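PDB 3QWU: DNA ligase from Aquifex aeolicus, which probably seals nucleic acid ends at the expense of ATP, as related adenylating ligases do, and binds adenosine and calcium. Local coordinates for residues W76-V81 / V185-R190; C130-G135 / F155-M160; M238-N243 / R283-G288; A244-Q249 / K350-M355. All coordinates share one frame; numbering follows the deposited sequence.

Interaction 1: residues W76-V81 / V185-R190; sequences WVEEKV and VEILGR. With ADN (adenosine), chain C; GOL (glycerol), chain E.
The strand carrying Trp76 and Val77 runs antiparallel to Ile187-Arg190, the outermost strand of the mixed sheet in the nucleotidyltransferase-like domain, with 174° between their N-to-C directions. Val77 N bonds Gly189 O at 2.8 Å, and Leu188 N bonds Val77 O at 2.8 Å. The pairing then slips by one residue between Val77 and Glu78, a beta bulge, and resumes with Glu78 opposite Ile187, after which Glu79 N bonds Glu186 O at 3.0 Å. Trp76 lies under Arg190: Arg190 CB sits 3.7 Å from the centroid of the six-membered ring and 2° off its normal, a CH-pi contact. With CG opposite the backbone N (chi1 -178°), the extended arginine chain runs on along the indole to a salt bridge with Asp221. A serine in place of Trp76 would probably leave the methylenes of Arg190 without the ring face they rest on, and Ile187 CG2 without its neighbour. On the same face Glu78 lies alongside Ile187 and forms salt bridges with Lys219 and Lys173. Lys80 begins the signature lysine motif of these ligases, and its NZ bonds adenosine O4' at 2.8 Å. The adenine amino group N6 bonds Glu79 O at 2.8 Å, while Val185 CG2 packs 3.5 Å from that nitrogen.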
# COMPACT_ATOMS: atom_id res chain seq x y z
N TRP A 76 -29.80 15.60 -6.66
CA TRP A 76 -29.70 16.23 -5.37
C TRP A 76 -28.27 16.05 -4.79
O TRP A 76 -27.68 14.97 -4.89
CB TRP A 76 -30.74 15.63 -4.43
CG TRP A 76 -32.17 16.02 -4.75
CD1 TRP A 76 -33.06 15.32 -5.48
CD2 TRP A 76 -32.84 17.21 -4.33
NE1 TRP A 76 -34.26 15.97 -5.53
CE2 TRP A 76 -34.15 17.14 -4.83
CE3 TRP A 76 -32.46 18.32 -3.56
CZ2 TRP A 76 -35.09 18.14 -4.61
CZ3 TRP A 76 -33.41 19.31 -3.32
CH2 TRP A 76 -34.70 19.22 -3.86
N VAL A 77 -27.77 17.09 -4.17
CA VAL A 77 -26.45 17.09 -3.55
C VAL A 77 -26.65 17.17 -2.08
O VAL A 77 -27.31 18.06 -1.60
CB VAL A 77 -25.64 18.23 -4.08
CG1 VAL A 77 -24.32 18.35 -3.36
CG2 VAL A 77 -25.41 17.98 -5.60
N GLU A 78 -26.15 16.16 -1.38
CA GLU A 78 -26.25 16.04 0.08
C GLU A 78 -24.85 16.00 0.73
O GLU A 78 -23.92 15.54 0.11
CB GLU A 78 -26.97 14.75 0.47
CG GLU A 78 -28.40 14.79 0.12
CD GLU A 78 -29.15 13.58 0.62
OE1 GLU A 78 -28.55 12.52 0.90
OE2 GLU A 78 -30.37 13.72 0.74
N GLU A 79 -24.73 16.45 1.97
CA GLU A 79 -23.47 16.38 2.69
C GLU A 79 -23.20 14.93 3.08
O GLU A 79 -24.09 14.23 3.54
CB GLU A 79 -23.45 17.23 3.95
CG GLU A 79 -22.09 17.06 4.71
CD GLU A 79 -22.01 17.79 6.06
OE1 GLU A 79 -23.01 18.38 6.47
OE2 GLU A 79 -20.94 17.77 6.71
N LYS A 80 -21.95 14.53 2.86
CA LYS A 80 -21.47 13.26 3.30
C LYS A 80 -20.82 13.47 4.70
O LYS A 80 -19.83 14.21 4.89
CB LYS A 80 -20.47 12.66 2.28
CG LYS A 80 -20.27 11.17 2.54
CD LYS A 80 -19.19 10.48 1.75
CE LYS A 80 -18.83 9.08 2.45
NZ LYS A 80 -18.87 9.05 4.04
N VAL A 81 -21.45 12.90 5.70
CA VAL A 81 -21.04 13.12 7.08
C VAL A 81 -20.14 11.94 7.46
O VAL A 81 -20.44 10.77 7.20
CB VAL A 81 -22.27 13.19 8.04
CG1 VAL A 81 -21.80 13.13 9.49
CG2 VAL A 81 -23.06 14.46 7.82
N VAL A 185 -28.97 15.05 7.02
CA VAL A 185 -27.73 15.56 6.42
C VAL A 185 -28.12 16.86 5.75
O VAL A 185 -29.29 17.02 5.40
CB VAL A 185 -27.12 14.52 5.43
CG1 VAL A 185 -26.62 13.27 6.19
CG2 VAL A 185 -28.13 14.09 4.35
N GLU A 186 -27.21 17.83 5.66
CA GLU A 186 -27.48 19.09 4.98
C GLU A 186 -27.82 18.79 3.53
O GLU A 186 -27.15 17.97 2.92
CB GLU A 186 -26.27 20.06 5.05
CG GLU A 186 -26.42 21.31 4.11
CD GLU A 186 -25.30 22.33 4.19
OE1 GLU A 186 -24.26 22.01 4.77
OE2 GLU A 186 -25.44 23.46 3.65
N ILE A 187 -28.84 19.47 2.97
CA ILE A 187 -29.20 19.31 1.58
C ILE A 187 -28.75 20.56 0.87
O ILE A 187 -29.15 21.67 1.26
CB ILE A 187 -30.67 19.16 1.35
CG1 ILE A 187 -31.31 18.10 2.27
CG2 ILE A 187 -30.96 18.83 -0.14
CD1 ILE A 187 -31.32 16.62 1.74
N LEU A 188 -27.90 20.41 -0.15
CA LEU A 188 -27.35 21.58 -0.86
C LEU A 188 -28.26 22.07 -1.97
O LEU A 188 -28.25 23.25 -2.31
CB LEU A 188 -25.98 21.28 -1.45
CG LEU A 188 -24.82 21.22 -0.47
CD1 LEU A 188 -24.72 22.55 0.34
CD2 LEU A 188 -24.83 19.95 0.46
N GLY A 189 -29.05 21.13 -2.51
CA GLY A 189 -30.07 21.41 -3.48
C GLY A 189 -30.04 20.43 -4.64
O GLY A 189 -29.39 19.36 -4.57
N ARG A 190 -30.76 20.80 -5.69
CA ARG A 190 -31.00 19.98 -6.86
C ARG A 190 -30.30 20.61 -8.02
O ARG A 190 -30.49 21.80 -8.29
CB ARG A 190 -32.51 19.96 -7.13
CG ARG A 190 -32.91 19.11 -8.30
CD ARG A 190 -34.36 18.95 -8.27
NE ARG A 190 -34.80 17.87 -9.13
CZ ARG A 190 -35.03 17.99 -10.42
NH1 ARG A 190 -34.81 19.15 -11.02
NH2 ARG A 190 -35.45 16.93 -11.12
O5' ADN C . -20.57 4.58 1.29
C5' ADN C . -20.80 5.94 1.66
C4' ADN C . -21.06 6.02 3.16
O4' ADN C . -21.10 7.41 3.62
C3' ADN C . -22.41 5.42 3.51
O3' ADN C . -22.40 4.03 3.80
C2' ADN C . -22.89 6.26 4.69
O2' ADN C . -22.68 5.57 5.91
C1' ADN C . -22.07 7.55 4.67
N9 ADN C . -22.86 8.76 4.41
C8 ADN C . -22.66 9.94 5.04
N7 ADN C . -23.52 10.90 4.61
C5 ADN C . -24.26 10.30 3.65
C6 ADN C . -25.33 10.77 2.75
N6 ADN C . -25.73 12.06 2.86
N1 ADN C . -25.90 9.86 1.90
C2 ADN C . -25.44 8.58 1.83
N3 ADN C . -24.43 8.10 2.61
C4 ADN C . -23.84 8.90 3.52
C1 GOL E . -25.12 17.57 8.71
O1 GOL E . -24.94 17.30 7.33
C2 GOL E . -25.65 18.98 8.87
O2 GOL E . -26.83 18.95 9.63
C3 GOL E . -24.61 19.98 9.39
O3 GOL E . -25.09 20.86 10.41

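Interaction 2: residues C130-G135 / F155-M160; sequences CAEVAG and FVFDFM. With ADN (adenosine), chain C.
Cys130 O is gripped by two amides of the facing strand, Phe157 N at 2.9 Å and Asp158 N at 3.0 Å. The first bond is nearly straight (168° at the hydrogen) and lies in the carbonyl plane, whereas the second donor is tilted from it. Cys130 N answers with a bond to Asp158 O at 2.8 Å, and Glu132 and Phe155 exchange a reciprocal pair of backbone bonds. Glu132 also reaches the ligand: its chain bends at chi2 (72°), and OE1 accepts from adenosine O2' at 2.6 Å. Two residues, Phe157 and Asp158, stand opposite the single Cys130, which makes this a classic beta bulge, set in the antiparallel sheet where 153-161 is an outermost strand beside 127-134. At the bulge Phe157 holds CG between its backbone N and carbonyl carbon (chi1 59°), which lays the ring between peptide and purine. Adenosine C2 is 3.4 Å from Phe157 CD1 on one face; Cys130 O stands 3.7 Å above the ring plane on the opposite face. Replacing Phe157 by alanine would probably deprive the adenine of this flat support and open a gap above the Cys130 carbonyl. Asp158 turns its carboxylate to Tyr54, Arg227, Lys173 and Lys219. Farther along, Cys130 SG packs 3.7 Å from Met160 CG.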
# COMPACT_ATOMS: atom_id res chain seq x y z
N CYS A 130 -32.00 5.09 7.41
CA CYS A 130 -30.58 5.04 7.10
C CYS A 130 -29.98 6.40 7.54
O CYS A 130 -30.33 7.45 7.00
CB CYS A 130 -30.38 4.80 5.61
SG CYS A 130 -31.03 3.24 5.03
N ALA A 131 -29.06 6.34 8.50
CA ALA A 131 -28.45 7.52 9.10
C ALA A 131 -26.98 7.30 9.41
O ALA A 131 -26.54 6.17 9.65
CB ALA A 131 -29.18 7.90 10.40
N GLU A 132 -26.26 8.40 9.43
CA GLU A 132 -24.88 8.44 9.92
C GLU A 132 -24.90 8.85 11.38
O GLU A 132 -25.52 9.86 11.72
CB GLU A 132 -24.09 9.49 9.15
CG GLU A 132 -22.58 9.28 9.19
CD GLU A 132 -22.10 8.09 8.33
OE1 GLU A 132 -22.98 7.45 7.71
OE2 GLU A 132 -20.88 7.81 8.28
N VAL A 133 -24.23 8.07 12.24
CA VAL A 133 -23.93 8.48 13.60
C VAL A 133 -22.50 9.04 13.67
O VAL A 133 -21.55 8.43 13.17
CB VAL A 133 -24.05 7.32 14.55
CG1 VAL A 133 -23.80 7.80 15.97
CG2 VAL A 133 -25.41 6.70 14.46
N ALA A 134 -22.33 10.19 14.32
CA ALA A 134 -21.07 10.93 14.25
C ALA A 134 -20.85 11.75 15.49
O ALA A 134 -21.83 12.24 16.15
CB ALA A 134 -21.04 11.84 13.00
N GLY A 135 -19.58 11.94 15.81
CA GLY A 135 -19.20 12.67 17.03
C GLY A 135 -17.90 12.19 17.66
O GLY A 135 -17.39 11.13 17.35
N PHE A 155 -27.76 11.64 11.85
CA PHE A 155 -28.21 12.36 10.70
C PHE A 155 -28.77 11.42 9.65
O PHE A 155 -28.01 10.69 9.02
CB PHE A 155 -27.04 13.15 10.14
CG PHE A 155 -26.46 14.18 11.11
CD1 PHE A 155 -27.02 15.42 11.23
CD2 PHE A 155 -25.37 13.90 11.88
CE1 PHE A 155 -26.48 16.39 12.15
CE2 PHE A 155 -24.84 14.87 12.77
CZ PHE A 155 -25.44 16.09 12.91
N VAL A 156 -30.10 11.42 9.49
CA VAL A 156 -30.76 10.66 8.44
C VAL A 156 -30.36 11.15 7.02
O VAL A 156 -30.27 12.36 6.77
CB VAL A 156 -32.34 10.80 8.58
CG1 VAL A 156 -33.06 10.01 7.44
CG2 VAL A 156 -32.82 10.35 9.94
N PHE A 157 -30.06 10.21 6.13
CA PHE A 157 -29.78 10.48 4.73
C PHE A 157 -30.57 9.57 3.78
O PHE A 157 -30.57 9.78 2.54
CB PHE A 157 -28.27 10.35 4.44
CG PHE A 157 -27.68 9.00 4.76
CD1 PHE A 157 -27.94 7.90 3.99
CD2 PHE A 157 -26.85 8.83 5.85
CE1 PHE A 157 -27.38 6.65 4.35
CE2 PHE A 157 -26.33 7.58 6.18
CZ PHE A 157 -26.60 6.51 5.45
N ASP A 158 -31.22 8.53 4.31
CA ASP A 158 -32.04 7.68 3.44
C ASP A 158 -33.13 6.92 4.23
O ASP A 158 -33.07 6.82 5.47
CB ASP A 158 -31.14 6.71 2.59
CG ASP A 158 -30.66 7.34 1.22
OD1 ASP A 158 -31.51 7.96 0.50
OD2 ASP A 158 -29.45 7.19 0.86
N PHE A 159 -34.16 6.47 3.51
CA PHE A 159 -35.06 5.45 4.03
C PHE A 159 -35.07 4.30 3.06
O PHE A 159 -35.04 4.48 1.85
CB PHE A 159 -36.50 5.95 4.16
CG PHE A 159 -36.69 7.05 5.17
CD1 PHE A 159 -36.83 6.76 6.49
CD2 PHE A 159 -36.78 8.37 4.76
CE1 PHE A 159 -37.02 7.77 7.40
CE2 PHE A 159 -36.99 9.40 5.70
CZ PHE A 159 -37.07 9.10 7.00
N MET A 160 -35.06 3.11 3.63
CA MET A 160 -35.28 1.91 2.90
C MET A 160 -36.55 1.36 3.46
O MET A 160 -37.14 2.00 4.33
CB MET A 160 -34.09 0.98 3.10
CG MET A 160 -32.86 1.48 2.36
SD MET A 160 -31.38 0.47 2.55
CE MET A 160 -31.76 -1.02 1.59
O5' ADN C . -20.57 4.58 1.29
C5' ADN C . -20.80 5.94 1.66
C4' ADN C . -21.06 6.02 3.16
O4' ADN C . -21.10 7.41 3.62
C3' ADN C . -22.41 5.42 3.51
O3' ADN C . -22.40 4.03 3.80
C2' ADN C . -22.89 6.26 4.69
O2' ADN C . -22.68 5.57 5.91
C1' ADN C . -22.07 7.55 4.67
N9 ADN C . -22.86 8.76 4.41
C8 ADN C . -22.66 9.94 5.04
N7 ADN C . -23.52 10.90 4.61
C5 ADN C . -24.26 10.30 3.65
C6 ADN C . -25.33 10.77 2.75
N6 ADN C . -25.73 12.06 2.86
N1 ADN C . -25.90 9.86 1.90
C2 ADN C . -25.44 8.58 1.83
N3 ADN C . -24.43 8.10 2.61
C4 ADN C . -23.84 8.90 3.52

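Interaction 3: residues M238-N243 / R283-G288; sequences MDIKTN and RAFIDG. With CA (calcium ion), chain D.
Lys241 lies across Ala284 where two helices pack nearly parallel, their short segments crossing at -19° with axes 7.6 Å apart; the contact joins the end of helix 233-242 to the long helix 276-299. The backbones come close here: Lys241 CA is 3.4 Å from Ala284 O, a CA-H...O contact. Small residues permit this, since a side chain on Gly288 would collide with the carbonyl of Lys241. The lysine chain bends at chi2 (110°), and its CD passes 3.8 Å from Gly288 N on the way to Asp287. Lys241 NZ and Asp287 OD2 remain 4.6 Å apart, beyond a salt bridge; that oxygen instead receives Arg283 NH1 on its syn lone pair, and OD1 bonds Tyr278 of the second subunit. Arg283 NE also forms a salt bridge with Glu279. Ile240, which the contact also covers widely, sets CB 4.2 Å from Ala284 CB. Its CG2, placed opposite the backbone N, comes down over a face of Phe285, 3.6 Å from the ring centroid and 18° off the normal, a CH-pi contact. Phe285 in turn meets Phe285 of the second subunit, which puts this packing next to the dimer interface. Pointing away from the partner helix, Asp239 joins Asp82 and Glu143 in holding calcium, its OD1 2.5 Å from the ion.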
# COMPACT_ATOMS: atom_id res chain seq x y z
N MET A 238 -6.70 13.67 5.89
CA MET A 238 -6.95 13.31 7.27
C MET A 238 -7.11 11.77 7.38
O MET A 238 -6.70 11.19 8.36
CB MET A 238 -8.25 13.95 7.76
CG MET A 238 -8.18 15.14 8.64
SD MET A 238 -6.87 15.26 9.94
CE MET A 238 -5.60 16.11 8.94
N ASP A 239 -7.73 11.14 6.40
CA ASP A 239 -7.80 9.68 6.43
C ASP A 239 -6.41 9.08 6.43
O ASP A 239 -6.17 8.16 7.21
CB ASP A 239 -8.60 9.06 5.30
CG ASP A 239 -10.08 9.29 5.46
OD1 ASP A 239 -10.54 9.63 6.57
OD2 ASP A 239 -10.78 9.12 4.47
N ILE A 240 -5.49 9.62 5.62
CA ILE A 240 -4.18 9.01 5.56
C ILE A 240 -3.55 9.16 6.93
O ILE A 240 -3.11 8.18 7.51
CB ILE A 240 -3.32 9.60 4.43
CG1 ILE A 240 -3.99 9.34 3.10
CG2 ILE A 240 -1.98 8.95 4.46
CD1 ILE A 240 -3.25 9.87 1.92
N LYS A 241 -3.62 10.36 7.48
CA LYS A 241 -3.01 10.64 8.80
C LYS A 241 -3.58 9.85 9.95
O LYS A 241 -2.81 9.30 10.76
CB LYS A 241 -3.14 12.12 9.13
CG LYS A 241 -2.85 12.52 10.60
CD LYS A 241 -1.58 13.31 10.80
CE LYS A 241 -1.37 13.75 12.26
NZ LYS A 241 -0.97 15.24 12.33
N THR A 242 -4.90 9.80 10.08
CA THR A 242 -5.48 9.13 11.22
C THR A 242 -5.39 7.64 11.06
O THR A 242 -5.65 6.95 11.99
CB THR A 242 -6.95 9.50 11.44
OG1 THR A 242 -7.64 9.14 10.28
CG2 THR A 242 -7.12 11.02 11.68
N ASN A 243 -5.03 7.14 9.90
CA ASN A 243 -4.86 5.69 9.73
C ASN A 243 -3.42 5.19 9.85
O ASN A 243 -3.13 4.05 9.49
CB ASN A 243 -5.42 5.28 8.38
CG ASN A 243 -6.79 4.76 8.51
OD1 ASN A 243 -6.99 3.52 8.58
ND2 ASN A 243 -7.77 5.68 8.65
N ARG A 283 3.11 15.31 5.29
CA ARG A 283 2.70 15.40 6.70
C ARG A 283 1.68 14.40 7.06
O ARG A 283 1.70 13.88 8.13
CB ARG A 283 2.17 16.79 7.03
CG ARG A 283 3.30 17.77 7.18
CD ARG A 283 2.80 19.13 7.63
NE ARG A 283 3.94 19.98 7.93
CZ ARG A 283 4.69 19.90 9.04
NH1 ARG A 283 4.43 19.00 10.01
NH2 ARG A 283 5.72 20.73 9.17
N ALA A 284 0.74 14.15 6.20
CA ALA A 284 -0.22 13.16 6.50
C ALA A 284 0.48 11.82 6.81
O ALA A 284 0.18 11.23 7.82
CB ALA A 284 -1.20 13.04 5.39
N PHE A 285 1.41 11.34 5.98
CA PHE A 285 2.08 10.08 6.27
C PHE A 285 3.08 10.23 7.40
O PHE A 285 3.14 9.41 8.31
CB PHE A 285 2.86 9.57 5.09
CG PHE A 285 2.01 8.98 3.99
CD1 PHE A 285 1.41 7.74 4.13
CD2 PHE A 285 1.87 9.63 2.80
CE1 PHE A 285 0.67 7.19 3.13
CE2 PHE A 285 1.09 9.07 1.81
CZ PHE A 285 0.52 7.84 1.99
N ILE A 286 3.90 11.25 7.34
CA ILE A 286 4.99 11.33 8.26
C ILE A 286 4.50 11.66 9.68
O ILE A 286 4.95 11.03 10.64
CB ILE A 286 6.01 12.37 7.84
CG1 ILE A 286 6.69 11.94 6.52
CG2 ILE A 286 7.02 12.56 8.97
CD1 ILE A 286 7.73 12.96 5.92
N ASP A 287 3.64 12.64 9.85
CA ASP A 287 3.26 12.98 11.23
C ASP A 287 2.38 11.96 11.93
O ASP A 287 2.50 11.80 13.14
CB ASP A 287 2.62 14.33 11.32
CG ASP A 287 3.56 15.40 11.00
OD1 ASP A 287 4.79 15.21 11.19
OD2 ASP A 287 3.07 16.43 10.51
N GLY A 288 1.56 11.22 11.21
CA GLY A 288 0.79 10.15 11.86
C GLY A 288 1.67 9.05 12.39
O GLY A 288 1.46 8.54 13.46
CA CA D . -12.30 11.34 7.26
O HOH W 1 -12.76 10.46 5.25
O HOH W 2 -13.09 9.14 7.50

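Interaction 4: residues A244-Q249 / K350-M355; sequences AKNMLQ and KVFLNM
The junction where strand 343-352 passes into helix 353-363 is covered by the 244-249 linker, with the ring of Phe352, the N-cap residue, beneath Lys245. Lys245 O stands over a face of that ring, 3.4 Å from Phe352 CG, and Lys245 CB lies 4.0 Å from Phe352 CD2. The amide of Asn246 crosses the ring at an angle, its plane turned 62° from the aromatic plane, with ND2 3.8 Å from Phe352 CE1. This belongs to the C-terminal region of Pab1020-type ligases: strand 343-352 is the middle strand of a three-stranded antiparallel sheet, and the linker connects helices 233-242 and 254-269. From the first turn of helix 353-363, Met355 inserts its side chain under the linker. CG lies opposite the backbone N (chi1 -172°) and the chain then folds at chi2 (57°) and again at chi3, which brings CE to 3.4 Å from Ala244 O and 3.9 Å from Met247 CB. No direct hydrogen bond joins the two segments, but a water does: it accepts from Met355 N at 3.2 Å and donates to Gln249 OE1 at 3.3 Å. The amino group of Lys245 leads away to the carbonyl of Tyr303.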
# COMPACT_ATOMS: atom_id res chain seq x y z
N ALA A 244 -2.52 6.06 10.29
CA ALA A 244 -1.11 5.66 10.44
C ALA A 244 -0.96 4.41 11.32
O ALA A 244 -0.26 3.50 10.94
CB ALA A 244 -0.30 6.80 11.03
N LYS A 245 -1.59 4.39 12.49
CA LYS A 245 -1.40 3.30 13.47
C LYS A 245 -1.91 1.97 12.93
O LYS A 245 -1.55 0.88 13.40
CB LYS A 245 -2.07 3.66 14.79
CG LYS A 245 -1.33 4.78 15.50
CD LYS A 245 -2.08 5.35 16.68
CE LYS A 245 -1.28 6.37 17.50
NZ LYS A 245 -2.01 6.72 18.74
N ASN A 246 -2.65 2.11 11.83
CA ASN A 246 -3.49 1.11 11.24
C ASN A 246 -2.87 0.55 10.02
O ASN A 246 -3.49 -0.23 9.34
CB ASN A 246 -4.78 1.84 10.79
CG ASN A 246 -6.00 1.08 11.10
OD1 ASN A 246 -7.00 1.69 11.54
ND2 ASN A 246 -5.95 -0.26 10.93
N MET A 247 -1.64 0.98 9.72
CA MET A 247 -1.02 0.72 8.41
C MET A 247 -0.71 -0.72 8.06
O MET A 247 -0.45 -0.99 6.91
CB MET A 247 0.28 1.51 8.24
CG MET A 247 0.13 2.73 7.42
SD MET A 247 1.69 3.59 7.23
CE MET A 247 1.00 5.26 7.00
N LEU A 248 -0.66 -1.62 9.03
CA LEU A 248 -0.29 -3.00 8.70
C LEU A 248 -1.55 -3.72 8.20
O LEU A 248 -1.47 -4.64 7.40
CB LEU A 248 0.39 -3.69 9.88
CG LEU A 248 1.71 -3.04 10.37
CD1 LEU A 248 2.31 -3.81 11.54
CD2 LEU A 248 2.75 -2.91 9.26
N GLN A 249 -2.71 -3.20 8.59
CA GLN A 249 -4.00 -3.71 8.14
C GLN A 249 -4.52 -3.00 6.87
O GLN A 249 -5.69 -2.64 6.81
CB GLN A 249 -5.07 -3.53 9.28
CG GLN A 249 -4.55 -3.51 10.75
CD GLN A 249 -3.93 -4.84 11.24
OE1 GLN A 249 -2.73 -4.92 11.49
NE2 GLN A 249 -4.77 -5.87 11.42
N LYS A 350 -7.97 0.44 21.55
CA LYS A 350 -7.61 -0.50 20.49
C LYS A 350 -6.07 -0.45 20.41
O LYS A 350 -5.49 0.59 20.07
CB LYS A 350 -8.28 -0.17 19.13
CG LYS A 350 -9.82 -0.36 19.08
CD LYS A 350 -10.52 0.24 17.81
CE LYS A 350 -12.00 0.67 18.15
NZ LYS A 350 -12.94 0.78 17.00
N VAL A 351 -5.43 -1.54 20.82
CA VAL A 351 -3.98 -1.70 20.80
C VAL A 351 -3.63 -2.42 19.51
O VAL A 351 -4.09 -3.55 19.31
CB VAL A 351 -3.47 -2.60 22.01
CG1 VAL A 351 -1.95 -2.86 21.93
CG2 VAL A 351 -3.86 -1.98 23.40
N PHE A 352 -2.83 -1.79 18.65
CA PHE A 352 -2.35 -2.39 17.40
C PHE A 352 -1.06 -3.20 17.64
O PHE A 352 0.04 -2.64 17.66
CB PHE A 352 -2.08 -1.28 16.37
CG PHE A 352 -3.32 -0.48 16.03
CD1 PHE A 352 -4.13 -0.86 14.97
CD2 PHE A 352 -3.72 0.59 16.82
CE1 PHE A 352 -5.30 -0.16 14.69
CE2 PHE A 352 -4.89 1.29 16.55
CZ PHE A 352 -5.66 0.94 15.48
N LEU A 353 -1.22 -4.52 17.79
CA LEU A 353 -0.14 -5.40 18.25
C LEU A 353 0.96 -5.54 17.23
O LEU A 353 2.13 -5.69 17.60
CB LEU A 353 -0.66 -6.83 18.54
CG LEU A 353 -1.31 -7.28 19.85
CD1 LEU A 353 -1.75 -6.16 20.82
CD2 LEU A 353 -2.51 -8.16 19.48
N ASN A 354 0.58 -5.54 15.96
CA ASN A 354 1.56 -5.70 14.89
C ASN A 354 2.37 -4.44 14.67
O ASN A 354 3.56 -4.50 14.55
CB ASN A 354 0.92 -6.27 13.62
CG ASN A 354 0.51 -7.78 13.79
OD1 ASN A 354 -0.40 -8.29 13.13
ND2 ASN A 354 1.17 -8.46 14.73
N MET A 355 1.73 -3.29 14.71
CA MET A 355 2.47 -2.05 14.65
C MET A 355 3.34 -1.94 15.87
O MET A 355 4.51 -1.52 15.75
CB MET A 355 1.54 -0.84 14.60
CG MET A 355 2.25 0.46 14.36
SD MET A 355 3.22 0.40 12.81
CE MET A 355 1.98 1.09 11.69
O HOH W 3 -1.40 -3.57 14.15

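Interactions 1 and 2 belong to different sheets yet adjoin, Val185 N probably bonding Val156 O at 3.0 Å, and together they hold adenosine, the first at the purine's amino group and the ribose ring oxygen, the second at the purine face and O2'. Interaction 2, almost wholly buried, is nested in the chain loop closed by interaction 1, which is only partly buried. Both are bulged antiparallel ladders tied by backbone bonds. Interactions 3 and 4, both partly buried, lack direct hydrogen bonds across their segments and rely on apolar and ring contacts, interaction 4 adding a bridging water; they alternate along the chain and meet where Met247 CE lies 3.8 Å from Phe285 CD1. Interaction 3 also adjoins both the calcium ion and the second subunit.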